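Side-chain contacts in uncharacterized protein (Parabacteroides merdae, PDB 4R7F), which is of unknown function but folds into three immunoglobulin-like beta-sandwich domains, carries a sequence region related to the type 9 secretion plug protein, and binds magnesium: residues 188-193 / 222-227; 217-222 / 358-363. All blocks are in the same frame, centred on the assembly; numbering follows the deposited sequence.

Contact 1 (188-193 / 222-227); sequences DNRRDN and NEYRRM. With MG (magnesium ion), chain G.
Tyr224 and Asp188 meet without a direct hydrogen bond: the phenol oxygen OH abuts the methylene CB of Asp188 at 3.3 Å, and the polar link between them runs through a water. In this protein of immunoglobulin-like beta-sandwiches, the contact joins the loop after strand 181-187 to the residues leading into strand 225-228. The side chains run past one another head to tail, the carboxylate turned 72° from the plane of the ring, and OD2 of Asp188 sits at the ring edge, 3.8 Å from CE1 of Tyr224. Water 1 donates to Asp188 OD2, accepts from Arg190 NH1 at 2.9 Å, and bonds Tyr224 OH at 2.8 Å. The main polar partner of Asp188 is the backbone N of Glu373, reached by OD1. A bend in the Arg190 chain at chi3 (54°) presents NE and NH2 side-on to Asp192, forming a salt bridge of two nearly straight bonds to the syn lone pairs of its carboxylate, while NH1 is turned to the water. An alanine in place of Arg190 would remove the guanidinium, and is likely to leave the Asp192 carboxylate without its charge partner and to let water 1 shift. Next to Tyr224, Glu223 joins Asp269, Asp271 and the backbone O of Gln371 around magnesium; water 2, which donates to Asn222 O, is another ligand, and Glu223 OE1 binds the ion at 2.4 Å.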
ATOM      1  N   ASP A 188     -12.727  -0.840  -6.401  1.00 26.48           N
ATOM      2  CA  ASP A 188     -13.147  -1.209  -5.036  1.00 25.29           C
ATOM      3  C   ASP A 188     -14.035  -2.469  -5.011  1.00 28.30           C
ATOM      4  O   ASP A 188     -15.059  -2.514  -4.328  1.00 28.72           O
ATOM      5  CB  ASP A 188     -13.819  -0.024  -4.309  1.00 21.18           C
ATOM      6  CG  ASP A 188     -12.921   1.214  -4.244  1.00 26.40           C
ATOM      7  OD1 ASP A 188     -11.697   1.039  -4.182  1.00 25.71           O
ATOM      8  OD2 ASP A 188     -13.426   2.361  -4.290  1.00 29.16           O
ATOM      9  N   ASN A 189     -13.631  -3.479  -5.782  1.00 25.31           N
ATOM     10  CA  ASN A 189     -14.332  -4.754  -5.829  1.00 30.67           C
ATOM     11  C   ASN A 189     -15.826  -4.692  -6.193  1.00 30.72           C
ATOM     12  O   ASN A 189     -16.607  -5.533  -5.754  1.00 33.40           O
ATOM     13  CB  ASN A 189     -14.072  -5.498  -4.506  1.00 30.31           C
ATOM     14  CG  ASN A 189     -12.691  -6.160  -4.505  1.00 34.06           C
ATOM     15  OD1 ASN A 189     -12.443  -7.105  -5.250  1.00 35.99           O
ATOM     16  ND2 ASN A 189     -11.786  -5.626  -3.720  1.00 41.85           N
ATOM     17  N   ARG A 190     -16.194  -3.686  -6.990  1.00 26.51           N
ATOM     18  CA  ARG A 190     -17.581  -3.454  -7.388  1.00 26.38           C
ATOM     19  C   ARG A 190     -17.732  -3.968  -8.795  1.00 25.59           C
ATOM     20  O   ARG A 190     -16.917  -3.642  -9.685  1.00 25.33           O
ATOM     21  CB  ARG A 190     -17.914  -1.972  -7.388  1.00 20.29           C
ATOM     22  CG  ARG A 190     -18.124  -1.391  -6.001  1.00 26.06           C
ATOM     23  CD  ARG A 190     -18.158   0.143  -6.000  1.00 22.32           C
ATOM     24  NE  ARG A 190     -19.140   0.649  -6.954  1.00 23.72           N
ATOM     25  CZ  ARG A 190     -19.232   1.922  -7.310  1.00 25.31           C
ATOM     26  NH1 ARG A 190     -18.394   2.819  -6.822  1.00 26.93           N
ATOM     27  NH2 ARG A 190     -20.167   2.302  -8.161  1.00 27.16           N
ATOM     28  N   ARG A 191     -18.778  -4.750  -9.012  1.00 24.14           N
ATOM     29  CA  ARG A 191     -19.134  -5.158 -10.360  1.00 24.13           C
ATOM     30  C   ARG A 191     -19.997  -4.176 -11.058  1.00 24.47           C
ATOM     31  O   ARG A 191     -19.995  -4.129 -12.258  1.00 26.85           O
ATOM     32  CB  ARG A 191     -19.833  -6.493 -10.356  1.00 27.85           C
ATOM     33  CG  ARG A 191     -18.876  -7.611  -9.965  1.00 31.23           C
ATOM     34  CD  ARG A 191     -19.343  -8.908 -10.581  1.00 34.28           C
ATOM     35  NE  ARG A 191     -18.625 -10.059 -10.061  1.00 38.95           N
ATOM     36  CZ  ARG A 191     -18.907 -11.319 -10.401  1.00 39.25           C
ATOM     37  NH1 ARG A 191     -19.916 -11.584 -11.236  1.00 35.55           N
ATOM     38  NH2 ARG A 191     -18.190 -12.316  -9.887  1.00 40.79           N
ATOM     39  N   ASP A 192     -20.750  -3.379 -10.319  1.00 23.90           N
ATOM     40  CA  ASP A 192     -21.748  -2.519 -10.947  1.00 25.26           C
ATOM     41  C   ASP A 192     -21.166  -1.507 -11.931  1.00 29.72           C
ATOM     42  O   ASP A 192     -21.808  -1.193 -12.939  1.00 35.67           O
ATOM     43  CB  ASP A 192     -22.574  -1.817  -9.876  1.00 28.98           C
ATOM     44  CG  ASP A 192     -21.759  -0.801  -9.076  1.00 31.52           C
ATOM     45  OD1 ASP A 192     -20.998  -1.217  -8.191  1.00 27.29           O
ATOM     46  OD2 ASP A 192     -21.908   0.416  -9.317  1.00 28.49           O
ATOM     47  N   ASN A 193     -19.979  -0.963 -11.643  1.00 26.72           N
ATOM     48  CA  ASN A 193     -19.357   0.009 -12.562  1.00 25.52           C
ATOM     49  C   ASN A 193     -18.035  -0.495 -13.155  1.00 27.57           C
ATOM     50  O   ASN A 193     -17.138   0.300 -13.484  1.00 30.17           O
ATOM     51  CB  ASN A 193     -19.167   1.350 -11.881  1.00 24.15           C
ATOM     52  CG  ASN A 193     -18.085   1.310 -10.814  1.00 23.18           C
ATOM     53  OD1 ASN A 193     -17.755   0.252 -10.297  1.00 28.64           O
ATOM     54  ND2 ASN A 193     -17.511   2.467 -10.502  1.00 25.36           N
ATOM     55  N   ASN A 222     -15.041   8.829  -2.859  1.00 26.58           N
ATOM     56  CA  ASN A 222     -14.664   9.369  -1.572  1.00 24.82           C
ATOM     57  C   ASN A 222     -14.235   8.193  -0.706  1.00 33.33           C
ATOM     58  O   ASN A 222     -14.490   7.021  -1.055  1.00 28.09           O
ATOM     59  CB  ASN A 222     -15.848  10.084  -0.912  1.00 25.42           C
ATOM     60  CG  ASN A 222     -15.420  11.120   0.136  1.00 26.92           C
ATOM     61  OD1 ASN A 222     -14.299  11.108   0.608  1.00 32.58           O
ATOM     62  ND2 ASN A 222     -16.320  12.006   0.496  1.00 28.03           N
ATOM     63  N   GLU A 223     -13.563   8.491   0.406  1.00 33.52           N
ATOM     64  CA  GLU A 223     -13.256   7.443   1.383  1.00 34.71           C
ATOM     65  C   GLU A 223     -14.572   6.999   1.961  1.00 32.91           C
ATOM     66  O   GLU A 223     -15.500   7.801   2.152  1.00 31.53           O
ATOM     67  CB  GLU A 223     -12.289   7.896   2.495  1.00 31.72           C
ATOM     68  CG  GLU A 223     -10.987   8.578   2.002  1.00 35.58           C
ATOM     69  CD  GLU A 223     -10.104   7.736   1.067  1.00 34.86           C
ATOM     70  OE1 GLU A 223     -10.311   6.504   0.885  1.00 30.05           O
ATOM     71  OE2 GLU A 223      -9.182   8.346   0.484  1.00 32.92           O
ATOM     72  N   TYR A 224     -14.656   5.703   2.193  1.00 30.18           N
ATOM     73  CA  TYR A 224     -15.870   5.108   2.680  1.00 29.57           C
ATOM     74  C   TYR A 224     -16.078   5.626   4.086  1.00 30.98           C
ATOM     75  O   TYR A 224     -15.124   6.004   4.818  1.00 32.00           O
ATOM     76  CB  TYR A 224     -15.792   3.567   2.684  1.00 27.10           C
ATOM     77  CG  TYR A 224     -15.917   2.913   1.329  1.00 25.25           C
ATOM     78  CD1 TYR A 224     -14.956   3.066   0.379  1.00 30.76           C
ATOM     79  CD2 TYR A 224     -17.021   2.110   1.010  1.00 26.23           C
ATOM     80  CE1 TYR A 224     -15.074   2.471  -0.876  1.00 27.81           C
ATOM     81  CE2 TYR A 224     -17.158   1.526  -0.224  1.00 26.21           C
ATOM     82  CZ  TYR A 224     -16.168   1.692  -1.173  1.00 33.46           C
ATOM     83  OH  TYR A 224     -16.272   1.114  -2.423  1.00 24.22           O
ATOM     84  N   ARG A 225     -17.357   5.662   4.439  1.00 30.31           N
ATOM     85  CA  ARG A 225     -17.798   5.951   5.775  1.00 31.37           C
ATOM     86  C   ARG A 225     -17.482   4.770   6.662  1.00 34.69           C
ATOM     87  O   ARG A 225     -17.495   3.606   6.201  1.00 28.57           O
ATOM     88  CB  ARG A 225     -19.312   6.190   5.800  1.00 30.11           C
ATOM     89  CG  ARG A 225     -19.771   7.417   5.036  1.00 30.54           C
ATOM     90  CD  ARG A 225     -21.260   7.339   4.744  1.00 29.94           C
ATOM     91  NE  ARG A 225     -21.699   8.291   3.751  1.00 29.85           N
ATOM     92  CZ  ARG A 225     -22.042   9.550   4.003  1.00 28.33           C
ATOM     93  NH1 ARG A 225     -21.986  10.054   5.228  1.00 31.61           N
ATOM     94  NH2 ARG A 225     -22.444  10.310   3.007  1.00 32.10           N
ATOM     95  N   ARG A 226     -17.212   5.063   7.938  1.00 33.97           N
ATOM     96  CA  ARG A 226     -16.833   4.004   8.896  1.00 35.82           C
ATOM     97  C   ARG A 226     -17.660   4.096  10.141  1.00 28.83           C
ATOM     98  O   ARG A 226     -18.138   5.173  10.531  1.00 35.54           O
ATOM     99  CB  ARG A 226     -15.341   4.043   9.244  1.00 38.40           C
ATOM    100  CG  ARG A 226     -14.409   3.830   8.049  1.00 49.38           C
ATOM    101  CD  ARG A 226     -13.050   4.495   8.224  1.00 55.98           C
ATOM    102  NE  ARG A 226     -12.327   4.042   9.430  1.00 68.60           N
ATOM    103  CZ  ARG A 226     -11.715   4.835  10.318  1.00 65.70           C
ATOM    104  NH1 ARG A 226     -11.699   6.162  10.183  1.00 70.57           N
ATOM    105  NH2 ARG A 226     -11.098   4.295  11.358  1.00 95.96           N
HETATM  106  N   MSE A 227     -17.798   2.931  10.764  1.00 28.63           N
HETATM  107  CA  MSE A 227     -18.691   2.708  11.889  1.00 33.68           C
HETATM  108  C   MSE A 227     -18.153   1.477  12.574  1.00 35.56           C
HETATM  109  O   MSE A 227     -17.612   0.598  11.906  1.00 34.30           O
HETATM  110  CB  MSE A 227     -20.000   2.529  11.112  1.00 38.69           C
HETATM  111  CG  MSE A 227     -21.157   1.914  11.796  1.00 36.59           C
HETATM  112 SE   MSE A 227     -21.043  -0.007  11.862  0.75 30.72          SE
HETATM  113  CE  MSE A 227     -22.242  -0.728  10.502  1.00 36.50           C
TER
HETATM  114 MG    MG G 506     -10.598   4.348  -0.034  1.00 21.09          MG
HETATM  115  O   HOH W   1     -16.561   2.868  -4.566  1.00 21.16           O
HETATM  116  O   HOH W   2     -12.473   5.013  -1.355  1.00 27.20           O

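Contact 2 (217-222 / 358-363)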
ATOM      1  N   ILE A 217     -11.486   5.604 -17.265  1.00 28.29           N
ATOM      2  CA  ILE A 217     -11.644   6.746 -16.398  1.00 28.40           C
ATOM      3  C   ILE A 217     -12.875   6.530 -15.524  1.00 27.41           C
ATOM      4  O   ILE A 217     -13.984   6.384 -16.006  1.00 29.05           O
ATOM      5  CB  ILE A 217     -11.792   8.050 -17.191  1.00 30.34           C
ATOM      6  CG1 ILE A 217     -10.552   8.278 -18.051  1.00 30.03           C
ATOM      7  CG2 ILE A 217     -11.940   9.212 -16.227  1.00 34.60           C
ATOM      8  CD1 ILE A 217     -10.584   9.560 -18.863  1.00 32.61           C
ATOM      9  N   PHE A 218     -12.657   6.508 -14.225  1.00 25.28           N
ATOM     10  CA  PHE A 218     -13.679   6.185 -13.248  1.00 25.65           C
ATOM     11  C   PHE A 218     -13.972   7.416 -12.449  1.00 29.34           C
ATOM     12  O   PHE A 218     -13.067   8.218 -12.233  1.00 25.05           O
ATOM     13  CB  PHE A 218     -13.121   5.184 -12.274  1.00 23.54           C
ATOM     14  CG  PHE A 218     -13.015   3.817 -12.817  1.00 21.17           C
ATOM     15  CD1 PHE A 218     -11.887   3.424 -13.515  1.00 23.08           C
ATOM     16  CD2 PHE A 218     -14.001   2.894 -12.563  1.00 27.17           C
ATOM     17  CE1 PHE A 218     -11.760   2.133 -14.003  1.00 27.70           C
ATOM     18  CE2 PHE A 218     -13.908   1.604 -13.068  1.00 29.86           C
ATOM     19  CZ  PHE A 218     -12.778   1.226 -13.793  1.00 29.81           C
ATOM     20  N   PRO A 219     -15.200   7.554 -11.944  1.00 33.23           N
ATOM     21  CA  PRO A 219     -15.350   8.644 -10.947  1.00 34.11           C
ATOM     22  C   PRO A 219     -14.584   8.311  -9.673  1.00 32.61           C
ATOM     23  O   PRO A 219     -14.502   7.139  -9.278  1.00 25.72           O
ATOM     24  CB  PRO A 219     -16.853   8.691 -10.692  1.00 34.56           C
ATOM     25  CG  PRO A 219     -17.352   7.352 -11.151  1.00 37.65           C
ATOM     26  CD  PRO A 219     -16.482   6.935 -12.289  1.00 29.14           C
ATOM     27  N   ALA A 220     -14.005   9.331  -9.051  1.00 30.18           N
ATOM     28  CA  ALA A 220     -13.043   9.110  -7.990  1.00 25.76           C
ATOM     29  C   ALA A 220     -13.667   8.730  -6.672  1.00 27.11           C
ATOM     30  O   ALA A 220     -13.017   8.087  -5.824  1.00 24.69           O
ATOM     31  CB  ALA A 220     -12.132  10.313  -7.830  1.00 29.45           C
ATOM     32  N   GLY A 221     -14.916   9.128  -6.458  1.00 26.99           N
ATOM     33  CA  GLY A 221     -15.583   8.830  -5.182  1.00 24.67           C
ATOM     34  C   GLY A 221     -14.888   9.476  -4.007  1.00 28.96           C
ATOM     35  O   GLY A 221     -14.219  10.527  -4.150  1.00 32.04           O
ATOM     36  N   ASN A 222     -15.041   8.829  -2.859  1.00 26.58           N
ATOM     37  CA  ASN A 222     -14.664   9.369  -1.572  1.00 24.82           C
ATOM     38  C   ASN A 222     -14.235   8.193  -0.706  1.00 33.33           C
ATOM     39  O   ASN A 222     -14.490   7.021  -1.055  1.00 28.09           O
ATOM     40  CB  ASN A 222     -15.848  10.084  -0.912  1.00 25.42           C
ATOM     41  CG  ASN A 222     -15.420  11.120   0.136  1.00 26.92           C
ATOM     42  OD1 ASN A 222     -14.299  11.108   0.608  1.00 32.58           O
ATOM     43  ND2 ASN A 222     -16.320  12.006   0.496  1.00 28.03           N
ATOM     44  N   GLY A 358     -23.989   2.235 -10.280  1.00 26.68           N
ATOM     45  CA  GLY A 358     -24.076   3.145  -9.137  1.00 30.70           C
ATOM     46  C   GLY A 358     -23.052   4.265  -9.217  1.00 30.53           C
ATOM     47  O   GLY A 358     -21.947   4.101  -9.752  1.00 27.93           O
ATOM     48  N   GLN A 359     -23.432   5.402  -8.672  1.00 29.27           N
ATOM     49  CA  GLN A 359     -22.598   6.596  -8.708  1.00 25.88           C
ATOM     50  C   GLN A 359     -22.299   7.064  -7.302  1.00 24.35           C
ATOM     51  O   GLN A 359     -23.202   7.161  -6.482  1.00 29.19           O
ATOM     52  CB  GLN A 359     -23.375   7.704  -9.389  1.00 28.77           C
ATOM     53  CG  GLN A 359     -23.519   7.566 -10.897  1.00 40.59           C
ATOM     54  CD  GLN A 359     -24.520   8.585 -11.496  1.00 47.75           C
ATOM     55  OE1 GLN A 359     -24.810   9.632 -10.912  1.00 43.35           O
ATOM     56  NE2 GLN A 359     -25.058   8.260 -12.647  1.00 40.83           N
ATOM     57  N   THR A 360     -21.038   7.351  -7.027  1.00 25.65           N
ATOM     58  CA  THR A 360     -20.605   7.983  -5.779  1.00 26.49           C
ATOM     59  C   THR A 360     -20.868   9.505  -5.798  1.00 25.24           C
ATOM     60  O   THR A 360     -20.871  10.173  -4.766  1.00 28.71           O
ATOM     61  CB  THR A 360     -19.084   7.766  -5.623  1.00 26.89           C
ATOM     62  OG1 THR A 360     -18.489   7.950  -6.914  1.00 27.78           O
ATOM     63  CG2 THR A 360     -18.782   6.387  -5.130  1.00 27.27           C
ATOM     64  N   GLY A 361     -21.048  10.073  -6.976  1.00 25.51           N
ATOM     65  CA  GLY A 361     -21.086  11.520  -7.082  1.00 28.40           C
ATOM     66  C   GLY A 361     -22.145  12.231  -6.258  1.00 32.13           C
ATOM     67  O   GLY A 361     -21.859  13.214  -5.590  1.00 38.80           O
ATOM     68  N   PRO A 362     -23.391  11.770  -6.348  1.00 29.67           N
ATOM     69  CA  PRO A 362     -24.484  12.556  -5.739  1.00 29.74           C
ATOM     70  C   PRO A 362     -24.450  12.624  -4.203  1.00 33.60           C
ATOM     71  O   PRO A 362     -24.673  13.673  -3.639  1.00 38.01           O
ATOM     72  CB  PRO A 362     -25.741  11.851  -6.250  1.00 27.15           C
ATOM     73  CG  PRO A 362     -25.330  11.175  -7.512  1.00 29.09           C
ATOM     74  CD  PRO A 362     -23.903  10.721  -7.255  1.00 27.12           C
ATOM     75  N   ILE A 363     -24.111  11.538  -3.524  1.00 32.83           N
ATOM     76  CA  ILE A 363     -24.091  11.544  -2.054  1.00 32.60           C
ATOM     77  C   ILE A 363     -22.688  11.555  -1.411  1.00 33.24           C
ATOM     78  O   ILE A 363     -22.476  12.173  -0.353  1.00 31.74           O
ATOM     79  CB  ILE A 363     -24.872  10.312  -1.576  1.00 32.26           C
ATOM     80  CG1 ILE A 363     -26.311  10.438  -2.089  1.00 36.70           C
ATOM     81  CG2 ILE A 363     -24.804  10.167  -0.057  1.00 28.37           C
ATOM     82  CD1 ILE A 363     -27.031   9.131  -2.225  1.00 47.53           C
TER
HETATM   83  O   HOH W   3     -16.794   5.368  -7.734  1.00 31.84           O
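Thr360 faces Gly221 across this contact with all three of its side-chain heavy atoms, a compact example of a branched residue seated on a backbone that carries no side chain. OG1 is the nearest, 3.5 Å from CA of Gly221; CB follows at 3.7 Å from that CA, and the methyl CG2 stands slightly farther off, at 4.0 Å. The rotamer explains this order: with chi1 at 41°, OG1 falls between the backbone N and the carbonyl carbon, whereas CG2 lies anti to the carbonyl carbon, beside the backbone N. Gly221 suits the site on two counts. Its positive phi of 62° is readily adopted by a residue without a side chain, and a CB at this position would press tightly on Thr360 CG2. Pro219 approaches from the end of strand 207-219, and its CB comes within 4.2 Å of Thr360 OG1.

No direct hydrogen bond crosses between the segments. Instead, the side-chain oxygen OD1 of Asn366 bonds both Thr360 OG1 and the backbone N of Gly221, and this shared acceptor probably holds the Thr360 hydroxyl in place. Water 3 donates to the same Thr360 OG1 at 3.2 Å; its approach to Pro219 O is less certain, and that carbonyl is also bonded by Gln187 NE2.

The surroundings are largely beta: Thr360 rests on Gln347 and Leu349 of strand 342-352, while Phe218 packs on Val163 of strand 160-168 and on Val185 and Gln187 of strand 181-187.

How the contacts relate
From the N terminus, the chain leaves strand 181-187 into 188-193, then forms strands 202-204 and 207-219 before contact 1 closes a loop of 28 intervening residues at 222-227. Contact 2 begins inside that loop, at 217-222, and closes only after another 135 residues, at 358-363, so the two closures cross rather than nest. They share Asn222, and their centres are about 9 Å apart. They also touch directly: Asp192 OD2 probably accepts a hydrogen bond from Gly358 N at 2.9 Å. Together they tie the sheet containing strand 207-219, and the loop after strand 181-187, to strand 225-228 of the neighbouring sheet and to the loop that follows its strand 342-352.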